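Long-range contact in uncharacterized protein (Bacteroides caccae, PDB 4L7A), which is of unknown function but probably acts as a zinc-dependent peptidase: residues A[35-40]-A[88-93]. Residues are numbered along the deposited sequence; the frame is centred on the assembly and turned at random.
Sequences YNIDFK and ACAPKV
Asp-38 and Val-93 form a parallel bridge, their CA atoms 4.7 Å apart, where the outermost strand 38-40 joins the start of strand 93-98. The bond that opens the ladder runs from Asp-38 N to Lys-92 O, 3.0 Å long and nearly straight at the hydrogen (176°), although the donor sits 31° out of the carbonyl plane. One residue further on, Val-93 CA lies 3.3 Å from Asp-38 O in a CA-H...O contact; Asp-38 continues the ladder with Ile-94. Side chains of the bridged pair share one face, Asp-38 CB lying 4.1 Å from Val-93 CG2.

Before the bridge, Ile-37 packs against the 88-93 segment. With CG1 beside its backbone N (chi1 -63°), the longer branch runs back alongside Pro-91 and Ala-90: CG1 meets Pro-91 O at 3.4 Å, and CD1 reaches Ala-90 CB at 4.0 Å and CD of the Pro-91 ring. Pro-91 in turn rests on Trp-73 of helix 59-81 and Phe-146 of helix 131-153. Where the two segments spread apart, a water accepts from Lys-92 NZ, 3.1 Å away, and lies within hydrogen-bonding distance of Asn-36 O and Pro-91 O, which compete with other acceptors for its two protons. The Asn-36 side chain turns instead to Arg-87.

Direct backbone pairing thus gives way to a water link just after helix 17-35 ends, with Ile-37, Ala-90 and Pro-91 buried and the partly exposed Lys-92 ammonium probably polarising the water.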
loop_
_atom_site.group_PDB
_atom_site.type_symbol
_atom_site.label_atom_id
_atom_site.label_comp_id
_atom_site.label_asym_id
_atom_site.label_seq_id
_atom_site.Cartn_x
_atom_site.Cartn_y
_atom_site.Cartn_z
ATOM N N TYR A 35 1.851 15.286 -7.665
ATOM C CA TYR A 35 1.242 13.982 -7.987
ATOM C C TYR A 35 -0.221 13.996 -8.399
ATOM O O TYR A 35 -0.787 12.951 -8.723
ATOM C CB TYR A 35 1.354 13.085 -6.747
ATOM C CG TYR A 35 2.721 13.020 -6.149
ATOM C CD1 TYR A 35 3.760 12.396 -6.833
ATOM C CD2 TYR A 35 2.979 13.530 -4.912
ATOM C CE1 TYR A 35 4.981 12.313 -6.317
ATOM C CE2 TYR A 35 4.235 13.427 -4.347
ATOM C CZ TYR A 35 5.224 12.847 -5.073
ATOM O OH TYR A 35 6.458 12.721 -4.546
ATOM N N ASN A 36 -0.849 15.161 -8.345
ATOM C CA ASN A 36 -2.296 15.288 -8.610
ATOM C C ASN A 36 -3.128 14.377 -7.698
ATOM O O ASN A 36 -4.065 13.746 -8.119
ATOM C CB ASN A 36 -2.624 15.035 -10.093
ATOM C CG ASN A 36 -1.836 15.935 -11.019
ATOM O OD1 ASN A 36 -1.392 15.519 -12.075
ATOM N ND2 ASN A 36 -1.640 17.164 -10.615
ATOM N N ILE A 37 -2.767 14.317 -6.434
ATOM C CA ILE A 37 -3.514 13.545 -5.448
ATOM C C ILE A 37 -4.242 14.499 -4.538
ATOM O O ILE A 37 -3.671 15.409 -3.981
ATOM C CB ILE A 37 -2.610 12.631 -4.591
ATOM C CG1 ILE A 37 -1.921 11.587 -5.463
ATOM C CG2 ILE A 37 -3.423 11.960 -3.531
ATOM C CD1 ILE A 37 -0.771 10.853 -4.768
ATOM N N ASP A 38 -5.514 14.252 -4.337
ATOM C CA ASP A 38 -6.281 15.064 -3.416
ATOM C C ASP A 38 -6.278 14.322 -2.098
ATOM O O ASP A 38 -6.944 13.285 -1.942
ATOM C CB ASP A 38 -7.666 15.272 -4.042
ATOM C CG ASP A 38 -8.574 16.188 -3.249
ATOM O OD1 ASP A 38 -8.134 16.900 -2.312
ATOM O OD2 ASP A 38 -9.779 16.163 -3.569
ATOM N N PHE A 39 -5.560 14.836 -1.117
ATOM C CA PHE A 39 -5.512 14.229 0.225
ATOM C C PHE A 39 -6.462 14.938 1.185
ATOM O O PHE A 39 -6.244 16.078 1.530
ATOM C CB PHE A 39 -4.081 14.330 0.719
ATOM C CG PHE A 39 -3.757 13.557 1.990
ATOM C CD1 PHE A 39 -4.185 13.989 3.230
ATOM C CD2 PHE A 39 -2.875 12.459 1.953
ATOM C CE1 PHE A 39 -3.808 13.329 4.365
ATOM C CE2 PHE A 39 -2.496 11.782 3.110
ATOM C CZ PHE A 39 -2.993 12.218 4.317
ATOM N N LYS A 40 -7.505 14.262 1.645
ATOM C CA LYS A 40 -8.537 14.918 2.449
ATOM C C LYS A 40 -8.515 14.453 3.906
ATOM O O LYS A 40 -8.467 13.250 4.188
ATOM C CB LYS A 40 -9.909 14.655 1.855
ATOM C CG LYS A 40 -10.074 15.107 0.420
ATOM C CD LYS A 40 -11.536 15.215 0.077
ATOM C CE LYS A 40 -11.756 15.483 -1.397
ATOM N NZ LYS A 40 -13.206 15.441 -1.684
ATOM N N ALA A 88 1.958 7.486 -12.520
ATOM C CA ALA A 88 1.206 6.528 -13.332
ATOM C C ALA A 88 0.365 5.554 -12.516
ATOM O O ALA A 88 -0.589 5.028 -13.036
ATOM C CB ALA A 88 2.130 5.737 -14.256
ATOM N N CYS A 89 0.742 5.276 -11.272
ATOM C CA CYS A 89 -0.031 4.372 -10.446
ATOM C C CYS A 89 -0.594 4.991 -9.168
ATOM O O CYS A 89 -0.841 4.279 -8.223
ATOM C CB CYS A 89 0.797 3.139 -10.107
ATOM S SG CYS A 89 2.417 3.430 -9.434
ATOM N N ALA A 90 -0.768 6.311 -9.142
ATOM C CA ALA A 90 -1.226 6.997 -7.947
ATOM C C ALA A 90 -2.717 6.945 -7.849
ATOM O O ALA A 90 -3.392 6.869 -8.819
ATOM C CB ALA A 90 -0.768 8.450 -7.945
ATOM N N PRO A 91 -3.243 6.930 -6.634
ATOM C CA PRO A 91 -4.669 7.066 -6.556
ATOM C C PRO A 91 -5.023 8.521 -6.888
ATOM O O PRO A 91 -4.174 9.383 -6.825
ATOM C CB PRO A 91 -4.959 6.800 -5.073
ATOM C CG PRO A 91 -3.773 7.317 -4.368
ATOM C CD PRO A 91 -2.577 7.132 -5.333
ATOM N N LYS A 92 -6.280 8.804 -7.159
ATOM C CA LYS A 92 -6.747 10.216 -7.278
ATOM C C LYS A 92 -7.045 10.892 -5.944
ATOM O O LYS A 92 -6.934 12.116 -5.802
ATOM C CB LYS A 92 -8.024 10.319 -8.135
ATOM C CG LYS A 92 -7.943 9.675 -9.536
ATOM C CD LYS A 92 -7.002 10.412 -10.510
ATOM C CE LYS A 92 -6.067 9.425 -11.294
ATOM N NZ LYS A 92 -4.696 10.027 -11.369
ATOM N N VAL A 93 -7.505 10.113 -4.972
ATOM C CA VAL A 93 -7.945 10.665 -3.691
ATOM C C VAL A 93 -7.553 9.751 -2.534
ATOM O O VAL A 93 -7.630 8.512 -2.661
ATOM C CB VAL A 93 -9.489 10.865 -3.701
ATOM C CG1 VAL A 93 -9.985 11.301 -2.324
ATOM C CG2 VAL A 93 -9.895 11.909 -4.713
HETATM O O HOH W 1 -3.288 11.149 -8.892
#